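Peptidase, zinc-dependent (Methanocorpusculum labreanum, PDB 3LMC) is probably a zinc-dependent metallopeptidase that hydrolyses peptide bonds and also binds an iron ion. Local coordinates at residues Asp8-Val13 and Asp36-Leu41; Pro46-Tyr51 and Asp98-Leu103; Lys59-Arg64 and Lys83-His88; Leu92-Gly97 and Val120-Leu125. One frame throughout, in Å; residues are numbered along the deposited sequence.

Interaction 1 of 4, residues Asp8-Val13 and Asp36-Leu41; sequences DSRVPV and DGIFPL
D8 reaches across to I38 and F39 with its carboxylate. Its CB starts a side chain with CG anti to the backbone N (chi1 -172°), and the carboxylate runs alongside the I38 side chain. D8 OD1 packs against the I38 CG2 methyl at 3.6 Å and accepts from the backbone N and the NE of R10. D8 OD2 accepts a nearly straight bond from F39 N at 2.8 Å, which comes from above the carboxylate plane. R10 NH2 reaches D8 OD2 from the opposite face, 2.9 Å away. R10 thus grips D8 side-on, through NE and NH2, in a salt bridge. A water donates to both D8 OD2 and the F39 O. OD2 therefore has three partners, which should fix the rotation of the carboxylate.

R10 crosses I38 obliquely, R10 NE 3.6 Å from I38 CG2, and I38 CD1 lies over one face of the guanidinium. Beside this, S9 N donates to G37 O at 3.0 Å, and S9 OG adds a weak bond to the same oxygen. The contact joins the loops that leave two neighbouring parallel strands, 3-7 and 31-34. The bond from R10 N to OD1 makes an Asx turn, set in a type I beta turn from D8 to V11.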
loop_
_atom_site.group_PDB
_atom_site.type_symbol
_atom_site.label_atom_id
_atom_site.label_comp_id
_atom_site.label_asym_id
_atom_site.label_seq_id
_atom_site.Cartn_x
_atom_site.Cartn_y
_atom_site.Cartn_z
ATOM N N ASP A 8 4.204 5.749 7.189
ATOM C CA ASP A 8 4.265 5.852 8.648
ATOM C C ASP A 8 5.730 5.958 9.073
ATOM O O ASP A 8 6.522 5.053 8.814
ATOM C CB ASP A 8 3.602 4.627 9.292
ATOM C CG ASP A 8 3.459 4.752 10.798
ATOM O OD1 ASP A 8 4.490 4.899 11.491
ATOM O OD2 ASP A 8 2.314 4.671 11.304
ATOM N N SER A 9 6.092 7.059 9.722
ATOM C CA SER A 9 7.501 7.368 9.944
ATOM C C SER A 9 8.193 6.393 10.898
ATOM O O SER A 9 9.406 6.461 11.073
ATOM C CB SER A 9 7.669 8.814 10.423
ATOM O OG SER A 9 6.855 9.047 11.550
ATOM N N ARG A 10 7.441 5.479 11.509
ATOM C CA ARG A 10 8.085 4.432 12.304
ATOM C C ARG A 10 8.772 3.415 11.396
ATOM O O ARG A 10 9.588 2.635 11.851
ATOM C CB ARG A 10 7.101 3.740 13.255
ATOM C CG ARG A 10 6.558 4.652 14.384
ATOM C CD ARG A 10 5.344 4.038 15.111
ATOM N NE ARG A 10 4.133 3.968 14.277
ATOM C CZ ARG A 10 2.987 3.422 14.680
ATOM N NH1 ARG A 10 2.895 2.894 15.891
ATOM N NH2 ARG A 10 1.936 3.386 13.880
ATOM N N VAL A 11 8.430 3.417 10.110
ATOM C CA VAL A 11 9.145 2.594 9.140
ATOM C C VAL A 11 10.302 3.460 8.653
ATOM O O VAL A 11 10.076 4.611 8.299
ATOM C CB VAL A 11 8.227 2.214 7.951
ATOM C CG1 VAL A 11 8.958 1.342 6.971
ATOM C CG2 VAL A 11 6.961 1.514 8.459
ATOM N N PRO A 12 11.544 2.938 8.676
ATOM C CA PRO A 12 12.726 3.767 8.369
ATOM C C PRO A 12 12.490 4.753 7.237
ATOM O O PRO A 12 12.302 4.323 6.098
ATOM C CB PRO A 12 13.782 2.728 7.990
ATOM C CG PRO A 12 13.489 1.594 8.995
ATOM C CD PRO A 12 11.934 1.572 9.093
ATOM N N VAL A 13 12.481 6.053 7.547
ATOM C CA VAL A 13 12.013 7.050 6.570
ATOM C C VAL A 13 13.006 7.224 5.408
ATOM O O VAL A 13 12.693 7.825 4.381
ATOM C CB VAL A 13 11.679 8.405 7.233
ATOM C CG1 VAL A 13 10.463 8.261 8.176
ATOM C CG2 VAL A 13 12.886 8.963 7.994
ATOM N N ASP A 36 6.097 12.221 7.236
ATOM C CA ASP A 36 6.380 12.968 8.453
ATOM C C ASP A 36 5.245 12.815 9.452
ATOM O O ASP A 36 4.663 13.805 9.882
ATOM C CB ASP A 36 6.622 14.454 8.149
ATOM C CG ASP A 36 5.408 15.143 7.530
ATOM O OD1 ASP A 36 4.538 14.443 6.968
ATOM O OD2 ASP A 36 5.332 16.391 7.605
ATOM N N GLY A 37 4.919 11.579 9.816
ATOM C CA GLY A 37 3.844 11.348 10.772
ATOM C C GLY A 37 3.531 9.883 10.914
ATOM O O GLY A 37 3.874 9.100 10.038
ATOM N N ILE A 38 2.902 9.498 12.020
ATOM C CA ILE A 38 2.446 8.121 12.169
ATOM C C ILE A 38 0.943 8.014 11.896
ATOM O O ILE A 38 0.217 9.007 11.983
ATOM C CB ILE A 38 2.748 7.557 13.575
ATOM C CG1 ILE A 38 1.944 8.307 14.639
ATOM C CG2 ILE A 38 4.254 7.586 13.854
ATOM C CD1 ILE A 38 1.531 7.433 15.813
ATOM N N PHE A 39 0.479 6.818 11.543
ATOM C CA PHE A 39 -0.958 6.582 11.438
ATOM C C PHE A 39 -1.362 5.546 12.480
ATOM O O PHE A 39 -1.250 4.346 12.244
ATOM C CB PHE A 39 -1.353 6.116 10.028
ATOM C CG PHE A 39 -2.845 6.160 9.763
ATOM C CD1 PHE A 39 -3.633 5.034 9.928
ATOM C CD2 PHE A 39 -3.452 7.331 9.360
ATOM C CE1 PHE A 39 -5.013 5.085 9.686
ATOM C CE2 PHE A 39 -4.814 7.390 9.129
ATOM C CZ PHE A 39 -5.593 6.266 9.293
ATOM N N PRO A 40 -1.820 6.009 13.652
ATOM C CA PRO A 40 -2.108 5.034 14.704
ATOM C C PRO A 40 -3.156 4.064 14.198
ATOM O O PRO A 40 -4.165 4.485 13.632
ATOM C CB PRO A 40 -2.644 5.899 15.848
ATOM C CG PRO A 40 -2.040 7.264 15.591
ATOM C CD PRO A 40 -2.065 7.392 14.097
ATOM N N LEU A 41 -2.897 2.775 14.368
ATOM C CA LEU A 41 -3.751 1.746 13.814
ATOM C C LEU A 41 -5.016 1.507 14.657
ATOM O O LEU A 41 -5.137 1.986 15.776
ATOM C CB LEU A 41 -2.923 0.462 13.627
ATOM C CG LEU A 41 -1.777 0.644 12.614
ATOM C CD1 LEU A 41 -0.883 -0.597 12.508
ATOM C CD2 LEU A 41 -2.362 1.010 11.249
HETATM O O HOH W 1 0.331 2.908 10.431
#

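Interaction 2 of 4, residues Pro46-Tyr51 and Asp98-Leu103; sequences PVRNQY and DLYEPL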
loop_
_atom_site.group_PDB
_atom_site.type_symbol
_atom_site.label_atom_id
_atom_site.label_comp_id
_atom_site.label_asym_id
_atom_site.label_seq_id
_atom_site.Cartn_x
_atom_site.Cartn_y
_atom_site.Cartn_z
ATOM N N PRO A 46 -5.738 -8.682 20.560
ATOM C CA PRO A 46 -4.731 -9.071 21.563
ATOM C C PRO A 46 -4.314 -10.551 21.506
ATOM O O PRO A 46 -3.131 -10.857 21.683
ATOM C CB PRO A 46 -5.416 -8.751 22.895
ATOM C CG PRO A 46 -6.884 -8.786 22.586
ATOM C CD PRO A 46 -7.027 -8.311 21.171
ATOM N N VAL A 47 -5.264 -11.450 21.266
ATOM C CA VAL A 47 -4.941 -12.874 21.168
ATOM C C VAL A 47 -4.115 -13.164 19.913
ATOM O O VAL A 47 -3.178 -13.961 19.955
ATOM C CB VAL A 47 -6.203 -13.773 21.205
ATOM C CG1 VAL A 47 -7.153 -13.418 20.078
ATOM C CG2 VAL A 47 -5.812 -15.239 21.128
ATOM N N ARG A 48 -4.463 -12.507 18.807
ATOM C CA ARG A 48 -3.709 -12.617 17.556
ATOM C C ARG A 48 -2.399 -11.821 17.596
ATOM O O ARG A 48 -1.423 -12.186 16.943
ATOM C CB ARG A 48 -4.552 -12.110 16.382
ATOM C CG ARG A 48 -5.465 -13.121 15.685
ATOM C CD ARG A 48 -6.059 -12.453 14.447
ATOM N NE ARG A 48 -6.879 -13.324 13.604
ATOM C CZ ARG A 48 -6.442 -13.938 12.505
ATOM N NH1 ARG A 48 -5.180 -13.796 12.118
ATOM N NH2 ARG A 48 -7.271 -14.703 11.794
ATOM N N ASN A 49 -2.384 -10.731 18.360
ATOM C CA ASN A 49 -1.286 -9.751 18.322
ATOM C C ASN A 49 -1.109 -9.098 16.942
ATOM O O ASN A 49 0.019 -8.846 16.495
ATOM C CB ASN A 49 0.035 -10.362 18.787
ATOM C CG ASN A 49 1.070 -9.310 19.125
ATOM O OD1 ASN A 49 0.740 -8.145 19.347
ATOM N ND2 ASN A 49 2.330 -9.715 19.175
ATOM N N GLN A 50 -2.231 -8.815 16.283
ATOM C CA GLN A 50 -2.222 -8.293 14.924
ATOM C C GLN A 50 -3.335 -7.268 14.784
ATOM O O GLN A 50 -4.259 -7.228 15.612
ATOM C CB GLN A 50 -2.517 -9.412 13.928
ATOM C CG GLN A 50 -1.609 -10.618 13.993
ATOM C CD GLN A 50 -1.996 -11.622 12.933
ATOM O OE1 GLN A 50 -3.070 -12.208 13.001
ATOM N NE2 GLN A 50 -1.140 -11.802 11.927
ATOM N N TYR A 51 -3.278 -6.478 13.715
ATOM C CA TYR A 51 -4.317 -5.476 13.463
ATOM C C TYR A 51 -5.237 -5.829 12.291
ATOM O O TYR A 51 -4.769 -6.252 11.236
ATOM C CB TYR A 51 -3.691 -4.103 13.233
ATOM C CG TYR A 51 -2.860 -3.598 14.390
ATOM C CD1 TYR A 51 -1.556 -4.036 14.570
ATOM C CD2 TYR A 51 -3.377 -2.682 15.304
ATOM C CE1 TYR A 51 -0.788 -3.574 15.609
ATOM C CE2 TYR A 51 -2.602 -2.200 16.355
ATOM C CZ TYR A 51 -1.315 -2.654 16.500
ATOM O OH TYR A 51 -0.524 -2.203 17.538
ATOM N N ASP A 98 1.655 -5.540 12.174
ATOM C CA ASP A 98 1.358 -6.821 11.527
ATOM C C ASP A 98 -0.149 -6.894 11.222
ATOM O O ASP A 98 -0.987 -6.617 12.091
ATOM C CB ASP A 98 1.768 -8.001 12.411
ATOM C CG ASP A 98 1.697 -9.341 11.678
ATOM O OD1 ASP A 98 2.062 -9.404 10.475
ATOM O OD2 ASP A 98 1.281 -10.335 12.313
ATOM N N LEU A 99 -0.489 -7.268 9.991
ATOM C CA LEU A 99 -1.876 -7.172 9.523
ATOM C C LEU A 99 -2.516 -8.533 9.331
ATOM O O LEU A 99 -1.862 -9.482 8.876
ATOM C CB LEU A 99 -1.936 -6.428 8.193
ATOM C CG LEU A 99 -1.406 -5.001 8.203
ATOM C CD1 LEU A 99 -1.535 -4.407 6.814
ATOM C CD2 LEU A 99 -2.182 -4.179 9.225
ATOM N N TYR A 100 -3.798 -8.617 9.666
ATOM C CA TYR A 100 -4.609 -9.753 9.240
ATOM C C TYR A 100 -5.950 -9.311 8.620
ATOM O O TYR A 100 -6.322 -8.141 8.677
ATOM C CB TYR A 100 -4.837 -10.709 10.412
ATOM C CG TYR A 100 -5.920 -10.275 11.369
ATOM C CD1 TYR A 100 -5.694 -9.272 12.304
ATOM C CD2 TYR A 100 -7.167 -10.891 11.357
ATOM C CE1 TYR A 100 -6.687 -8.883 13.193
ATOM C CE2 TYR A 100 -8.166 -10.511 12.245
ATOM C CZ TYR A 100 -7.919 -9.508 13.158
ATOM O OH TYR A 100 -8.911 -9.127 14.036
ATOM N N GLU A 101 -6.648 -10.244 7.985
ATOM C CA GLU A 101 -8.063 -10.050 7.675
ATOM C C GLU A 101 -8.804 -11.313 8.097
ATOM O O GLU A 101 -8.188 -12.366 8.267
ATOM C CB GLU A 101 -8.293 -9.715 6.201
ATOM C CG GLU A 101 -7.639 -10.670 5.213
ATOM C CD GLU A 101 -8.582 -11.734 4.694
ATOM O OE1 GLU A 101 -8.229 -12.393 3.691
ATOM O OE2 GLU A 101 -9.675 -11.913 5.282
ATOM N N PRO A 102 -10.119 -11.207 8.313
ATOM C CA PRO A 102 -10.848 -12.345 8.894
ATOM C C PRO A 102 -10.480 -13.719 8.303
ATOM O O PRO A 102 -10.290 -14.666 9.068
ATOM C CB PRO A 102 -12.304 -11.983 8.630
ATOM C CG PRO A 102 -12.307 -10.467 8.738
ATOM C CD PRO A 102 -10.978 -10.017 8.155
ATOM N N LEU A 103 -10.335 -13.818 6.983
ATOM C CA LEU A 103 -10.082 -15.114 6.341
ATOM C C LEU A 103 -8.620 -15.578 6.339
ATOM O O LEU A 103 -8.313 -16.662 5.822
ATOM C CB LEU A 103 -10.599 -15.094 4.901
ATOM C CG LEU A 103 -12.000 -15.651 4.623
ATOM C CD1 LEU A 103 -12.907 -15.580 5.856
ATOM C CD2 LEU A 103 -12.612 -14.921 3.436
#
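This is a short parallel strand pairing with a polar and aromatic side-chain cluster beside it. It joins strand 50-52 to strand 99-101 in the small three-stranded sheet. Y51 N donates to D98 O at 2.8 Å, and Y100 N donates to Y51 O at 3.0 Å. Y51 and L99 form the bridge, and their side chains lie on the same face of the sheet.

R48 lies flat over one face of the Y100 ring. R48 CD sits 3.5 Å from the centroid of the Y100 ring, almost on the ring normal, which makes a CH-pi contact. The guanidinium lies over the same face, its centre above Y100 CD2, the two planes 10° apart. R48 NE is 3.3 Å from Y100 CD2. The R48 chain is extended from CG to NE, and this length carries the guanidinium over the ring.

Strand 99-101 is an outermost strand of the sheet, and 50-52 is its middle strand. Strand 44-45 pairs with 50-52 on its other side, and N49 and Q50 together face its D45, a G1 beta bulge.

Q50 links both sides of the cluster. Q50 OE1 accepts from R48 NH1 at 2.8 Å, in the carbonyl plane. Q50 NE2 donates to D98 OD2 at 2.9 Å, reaching it from above the carboxylate plane, and also to D105 O. The Q50 amide is nearly parallel to the Y100 ring, 11° apart, with Q50 OE1 3.5 Å from Y100 CB. The other oxygen of D98, OD1, is held by R124 in a salt bridge.

Interaction 3 of 4, residues Lys59-Arg64 and Lys83-His88; sequences KLDMFR and KFNHLH
R64 and N85 make the direct polar bond between helices 53-66 and 78-88. R64 NE donates to N85 OD1 at 2.7 Å. The bond is bent, 137° at the hydrogen, and the oxygen is tilted out of the guanidinium plane. The R64 chain leaves CB with CG anti to the backbone N (chi1 177°) and stays extended until it bends at chi3. That bend turns NE toward N85. R64 NH2 also bonds L115 O, while NH1 bonds E89 O and G116 O.

The charged contacts are made with D61. R64 NH2 forms a salt bridge with D61 OD1 at 2.7 Å, one turn earlier on its own helix, using the anti lone pair of that oxygen. D61 OD2 has its own partner in R65. D61, N85 and the three backbone carbonyls thus satisfy the buried guanidinium; the D61 carboxylate probably balances its charge.

The van der Waals contacts are made by one face of the guanidinium. H86 CA sits 3.4 Å above the R64 guanidinium plane, toward the rim, and N85 O covers the same face. H86 CB is 3.3 Å from R64 NH2.

The short helix segments cross at 117°, with axes 10.1 Å apart at closest approach. The gap between the axes is spanned by R64 meeting N85. This is a buried helix crossing, where R64 also joins both helices to the chain just before strands 90-94 and 117-120.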
loop_
_atom_site.group_PDB
_atom_site.type_symbol
_atom_site.label_atom_id
_atom_site.label_comp_id
_atom_site.label_asym_id
_atom_site.label_seq_id
_atom_site.Cartn_x
_atom_site.Cartn_y
_atom_site.Cartn_z
ATOM N N LYS A 59 -10.730 3.608 8.529
ATOM C CA LYS A 59 -10.165 4.745 9.239
ATOM C C LYS A 59 -9.351 5.647 8.296
ATOM O O LYS A 59 -9.343 6.875 8.450
ATOM C CB LYS A 59 -9.280 4.251 10.383
ATOM C CG LYS A 59 -8.815 5.334 11.299
ATOM C CD LYS A 59 -7.832 4.785 12.341
ATOM C CE LYS A 59 -7.459 5.853 13.369
ATOM N NZ LYS A 59 -6.602 5.285 14.441
ATOM N N LEU A 60 -8.675 5.032 7.325
ATOM C CA LEU A 60 -7.872 5.775 6.355
ATOM C C LEU A 60 -8.764 6.628 5.439
ATOM O O LEU A 60 -8.447 7.780 5.129
ATOM C CB LEU A 60 -7.047 4.812 5.505
ATOM C CG LEU A 60 -5.592 5.184 5.239
ATOM C CD1 LEU A 60 -5.086 4.428 4.013
ATOM C CD2 LEU A 60 -5.450 6.683 5.049
ATOM N N ASP A 61 -9.874 6.056 4.993
ATOM C CA ASP A 61 -10.835 6.839 4.226
ATOM C C ASP A 61 -11.322 8.032 5.065
ATOM O O ASP A 61 -11.336 9.170 4.605
ATOM C CB ASP A 61 -12.011 5.981 3.787
ATOM C CG ASP A 61 -13.167 6.815 3.262
ATOM O OD1 ASP A 61 -13.036 7.437 2.182
ATOM O OD2 ASP A 61 -14.202 6.865 3.945
HETATM N N MSE A 62 -11.717 7.775 6.302
HETATM C CA MSE A 62 -12.183 8.865 7.159
HETATM C C MSE A 62 -11.138 9.963 7.325
HETATM O O MSE A 62 -11.463 11.151 7.308
HETATM C CB MSE A 62 -12.577 8.334 8.527
HETATM C CG MSE A 62 -13.731 7.355 8.492
HETATM SE SE MSE A 62 -14.349 7.081 10.304
HETATM C CE MSE A 62 -14.008 8.908 10.968
ATOM N N PHE A 63 -9.880 9.563 7.490
ATOM C CA PHE A 63 -8.792 10.522 7.628
ATOM C C PHE A 63 -8.647 11.396 6.375
ATOM O O PHE A 63 -8.512 12.623 6.460
ATOM C CB PHE A 63 -7.467 9.796 7.912
ATOM C CG PHE A 63 -6.315 10.716 8.085
ATOM C CD1 PHE A 63 -6.115 11.374 9.296
ATOM C CD2 PHE A 63 -5.429 10.941 7.038
ATOM C CE1 PHE A 63 -5.036 12.239 9.464
ATOM C CE2 PHE A 63 -4.345 11.803 7.199
ATOM C CZ PHE A 63 -4.153 12.453 8.415
ATOM N N ARG A 64 -8.656 10.763 5.210
ATOM C CA ARG A 64 -8.575 11.518 3.968
ATOM C C ARG A 64 -9.706 12.552 3.882
ATOM O O ARG A 64 -9.461 13.726 3.606
ATOM C CB ARG A 64 -8.648 10.582 2.765
ATOM C CG ARG A 64 -8.645 11.295 1.407
ATOM C CD ARG A 64 -8.708 10.267 0.268
ATOM N NE ARG A 64 -9.848 9.390 0.482
ATOM C CZ ARG A 64 -9.901 8.114 0.121
ATOM N NH1 ARG A 64 -8.880 7.556 -0.520
ATOM N NH2 ARG A 64 -10.987 7.403 0.397
ATOM N N LYS A 83 -17.407 14.769 -1.437
ATOM C CA LYS A 83 -18.191 13.698 -2.041
ATOM C C LYS A 83 -17.333 12.666 -2.750
ATOM O O LYS A 83 -17.647 11.478 -2.741
ATOM C CB LYS A 83 -19.224 14.266 -3.027
ATOM C CG LYS A 83 -20.278 15.164 -2.377
ATOM C CD LYS A 83 -21.300 15.633 -3.395
ATOM C CE LYS A 83 -22.355 16.554 -2.780
ATOM N NZ LYS A 83 -23.475 15.831 -2.110
ATOM N N PHE A 84 -16.248 13.106 -3.375
ATOM C CA PHE A 84 -15.559 12.212 -4.296
ATOM C C PHE A 84 -14.080 11.927 -4.001
ATOM O O PHE A 84 -13.380 11.442 -4.886
ATOM C CB PHE A 84 -15.698 12.727 -5.732
ATOM C CG PHE A 84 -17.130 12.930 -6.182
ATOM C CD1 PHE A 84 -18.002 11.858 -6.274
ATOM C CD2 PHE A 84 -17.581 14.191 -6.547
ATOM C CE1 PHE A 84 -19.316 12.041 -6.706
ATOM C CE2 PHE A 84 -18.907 14.388 -6.990
ATOM C CZ PHE A 84 -19.766 13.319 -7.063
ATOM N N ASN A 85 -13.604 12.224 -2.788
ATOM C CA ASN A 85 -12.183 12.039 -2.469
ATOM C C ASN A 85 -11.676 10.613 -2.726
ATOM O O ASN A 85 -10.531 10.422 -3.137
ATOM C CB ASN A 85 -11.835 12.497 -1.029
ATOM C CG ASN A 85 -12.614 11.733 0.045
ATOM O OD1 ASN A 85 -12.227 10.635 0.444
ATOM N ND2 ASN A 85 -13.715 12.319 0.515
ATOM N N HIS A 86 -12.521 9.616 -2.482
ATOM C CA HIS A 86 -12.138 8.214 -2.675
ATOM C C HIS A 86 -11.956 7.828 -4.151
ATOM O O HIS A 86 -11.305 6.830 -4.448
ATOM C CB HIS A 86 -13.164 7.281 -2.014
ATOM C CG HIS A 86 -14.546 7.412 -2.580
ATOM N ND1 HIS A 86 -15.345 8.514 -2.351
ATOM C CD2 HIS A 86 -15.266 6.585 -3.377
ATOM C CE1 HIS A 86 -16.500 8.354 -2.968
ATOM N NE2 HIS A 86 -16.475 7.194 -3.605
ATOM N N LEU A 87 -12.540 8.595 -5.076
ATOM C CA LEU A 87 -12.379 8.294 -6.510
ATOM C C LEU A 87 -11.056 8.872 -7.016
ATOM O O LEU A 87 -10.444 8.331 -7.938
ATOM C CB LEU A 87 -13.519 8.892 -7.363
ATOM C CG LEU A 87 -14.999 8.756 -6.979
ATOM C CD1 LEU A 87 -15.919 9.351 -8.072
ATOM C CD2 LEU A 87 -15.352 7.292 -6.726
ATOM N N HIS A 88 -10.616 9.972 -6.405
ATOM C CA HIS A 88 -9.550 10.777 -6.999
ATOM C C HIS A 88 -8.216 10.720 -6.276
ATOM O O HIS A 88 -7.163 10.798 -6.910
ATOM C CB HIS A 88 -10.006 12.232 -7.129
ATOM C CG HIS A 88 -11.121 12.417 -8.104
ATOM N ND1 HIS A 88 -10.906 12.644 -9.446
ATOM C CD2 HIS A 88 -12.464 12.396 -7.936
ATOM C CE1 HIS A 88 -12.067 12.749 -10.064
ATOM N NE2 HIS A 88 -13.028 12.605 -9.170
#

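Interaction 4 of 4, residues Leu92-Gly97 and Val120-Leu125; sequences LLVTPG and VSPHRL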
loop_
_atom_site.group_PDB
_atom_site.type_symbol
_atom_site.label_atom_id
_atom_site.label_comp_id
_atom_site.label_asym_id
_atom_site.label_seq_id
_atom_site.Cartn_x
_atom_site.Cartn_y
_atom_site.Cartn_z
ATOM N N LEU A 92 -2.005 4.843 -0.385
ATOM C CA LEU A 92 -1.355 3.627 0.096
ATOM C C LEU A 92 -0.669 3.946 1.425
ATOM O O LEU A 92 0.272 4.748 1.473
ATOM C CB LEU A 92 -0.314 3.123 -0.914
ATOM C CG LEU A 92 0.585 1.962 -0.438
ATOM C CD1 LEU A 92 -0.249 0.760 -0.019
ATOM C CD2 LEU A 92 1.644 1.541 -1.484
ATOM N N LEU A 93 -1.139 3.317 2.499
ATOM C CA LEU A 93 -0.534 3.461 3.824
ATOM C C LEU A 93 0.566 2.393 4.000
ATOM O O LEU A 93 0.342 1.204 3.756
ATOM C CB LEU A 93 -1.608 3.280 4.902
ATOM C CG LEU A 93 -1.494 3.853 6.322
ATOM C CD1 LEU A 93 -2.008 2.857 7.363
ATOM C CD2 LEU A 93 -0.108 4.333 6.659
ATOM N N VAL A 94 1.752 2.826 4.406
ATOM C CA VAL A 94 2.848 1.902 4.732
ATOM C C VAL A 94 2.975 1.922 6.242
ATOM O O VAL A 94 3.351 2.942 6.815
ATOM C CB VAL A 94 4.164 2.355 4.097
ATOM C CG1 VAL A 94 5.323 1.477 4.565
ATOM C CG2 VAL A 94 4.048 2.323 2.582
ATOM N N THR A 95 2.633 0.809 6.888
ATOM C CA THR A 95 2.490 0.772 8.343
ATOM C C THR A 95 3.399 -0.282 8.976
ATOM O O THR A 95 3.647 -1.329 8.378
ATOM C CB THR A 95 1.037 0.436 8.732
ATOM O OG1 THR A 95 0.936 0.293 10.162
ATOM C CG2 THR A 95 0.621 -0.878 8.087
ATOM N N PRO A 96 3.877 -0.037 10.203
ATOM C CA PRO A 96 4.732 -1.069 10.819
ATOM C C PRO A 96 3.947 -2.236 11.421
ATOM O O PRO A 96 4.564 -3.242 11.797
ATOM C CB PRO A 96 5.441 -0.303 11.941
ATOM C CG PRO A 96 4.412 0.761 12.335
ATOM C CD PRO A 96 3.835 1.203 11.005
ATOM N N GLY A 97 2.622 -2.112 11.532
ATOM C CA GLY A 97 1.834 -3.107 12.249
ATOM C C GLY A 97 1.686 -4.406 11.475
ATOM O O GLY A 97 1.622 -4.381 10.253
ATOM N N VAL A 120 0.079 -1.486 3.055
ATOM C CA VAL A 120 1.113 -2.518 3.060
ATOM C C VAL A 120 1.874 -2.465 4.379
ATOM O O VAL A 120 2.105 -1.381 4.933
ATOM C CB VAL A 120 2.093 -2.390 1.885
ATOM C CG1 VAL A 120 2.595 -0.957 1.741
ATOM C CG2 VAL A 120 3.278 -3.347 2.088
ATOM N N SER A 121 2.240 -3.634 4.900
ATOM C CA SER A 121 2.981 -3.687 6.146
ATOM C C SER A 121 4.347 -4.313 5.915
ATOM O O SER A 121 4.437 -5.461 5.473
ATOM C CB SER A 121 2.248 -4.521 7.180
ATOM O OG SER A 121 3.164 -4.883 8.205
ATOM N N PRO A 122 5.415 -3.560 6.195
ATOM C CA PRO A 122 6.743 -4.159 6.042
ATOM C C PRO A 122 7.080 -5.134 7.171
ATOM O O PRO A 122 8.182 -5.689 7.158
ATOM C CB PRO A 122 7.676 -2.953 6.095
ATOM C CG PRO A 122 6.823 -1.779 5.713
ATOM C CD PRO A 122 5.488 -2.098 6.331
ATOM N N HIS A 123 6.159 -5.364 8.111
ATOM C CA HIS A 123 6.494 -6.193 9.280
ATOM C C HIS A 123 7.040 -7.564 8.905
ATOM O O HIS A 123 7.980 -8.043 9.522
ATOM C CB HIS A 123 5.305 -6.361 10.222
ATOM C CG HIS A 123 5.679 -6.946 11.553
ATOM N ND1 HIS A 123 5.393 -8.248 11.903
ATOM C CD2 HIS A 123 6.346 -6.411 12.604
ATOM C CE1 HIS A 123 5.836 -8.482 13.126
ATOM N NE2 HIS A 123 6.424 -7.386 13.573
ATOM N N ARG A 124 6.443 -8.202 7.902
ATOM C CA ARG A 124 6.928 -9.497 7.436
ATOM C C ARG A 124 7.743 -9.429 6.144
ATOM O O ARG A 124 8.109 -10.469 5.578
ATOM C CB ARG A 124 5.761 -10.460 7.276
ATOM C CG ARG A 124 5.118 -10.808 8.622
ATOM C CD ARG A 124 3.977 -11.782 8.461
ATOM N NE ARG A 124 3.194 -11.897 9.685
ATOM C CZ ARG A 124 2.948 -13.033 10.321
ATOM N NH1 ARG A 124 3.434 -14.180 9.863
ATOM N NH2 ARG A 124 2.193 -13.027 11.409
ATOM N N LEU A 125 8.018 -8.209 5.685
ATOM C CA LEU A 125 8.838 -7.985 4.494
ATOM C C LEU A 125 10.293 -7.752 4.875
ATOM O O LEU A 125 11.206 -8.098 4.121
ATOM C CB LEU A 125 8.311 -6.781 3.695
ATOM C CG LEU A 125 6.838 -6.881 3.296
ATOM C CD1 LEU A 125 6.376 -5.699 2.399
ATOM C CD2 LEU A 125 6.574 -8.223 2.602
#
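S121 OG donates to G97 O at 2.6 Å, approaching from above the carbonyl plane. The S121 hydroxyl lies anti to the backbone N (chi1 162°), which points it at G97. S121 OG also accepts from H123 N at 3.0 Å, an ST turn. On the other segment T95 OG1 accepts from G97 N, a second ST turn. The S121 to G97 bond links the two turns.

The backbone is paired just before these turns. V120 N donates to L93 O at 2.8 Å, and T95 N donates to V120 O at 3.0 Å. V94 and V120 form a parallel bridge. These bonds join strand 90-94 to strand 117-120 within the five-stranded mixed sheet, and both chains then leave the sheet in loops.

The packing lies on the face of the sheet that carries V94 and V120. Their side chains run side by side, pointing the same way, with V94 CG2 3.7 Å from V120 CG1. L92 CD1 comes in obliquely and meets the same methyl, V120 CG1, at 3.8 Å. Further along, V94 CG1 meets P122 CG at 3.8 Å, the two side chains crossing at about a right angle. Helix 136-154 packs on this face: I151 lies on L92, E146 on V120 and I143 on P122. This is the helix that bears the zinc ligands H149 and H153, and the V120 side chain is about 8 Å from that of H149. At the outer end, H123 CB packs on P96 O.

How the interactions relate
From the N terminus, interaction 1 comes first and closes a loop of 22 residues that holds helix 16-27 and strand 31-34. Interaction 2 then opens, and its long loop encloses interaction 3, which closes the 18 residues that hold helix 68-71. Interaction 4 crosses interaction 2, and its own 22 residues hold strands 99-101 and 106-112. The contacts also touch one another. D8 N probably bonds V94 O between interactions 1 and 4, and P40 O probably accepts from K59 NZ between 1 and 3. L41 packs on Y51 between 1 and 2, L99 on S121 between 2 and 4, and L60 on L93 between 3 and 4. Together they tie helices 53-66 and 78-88 and the small sheet to the main sheet.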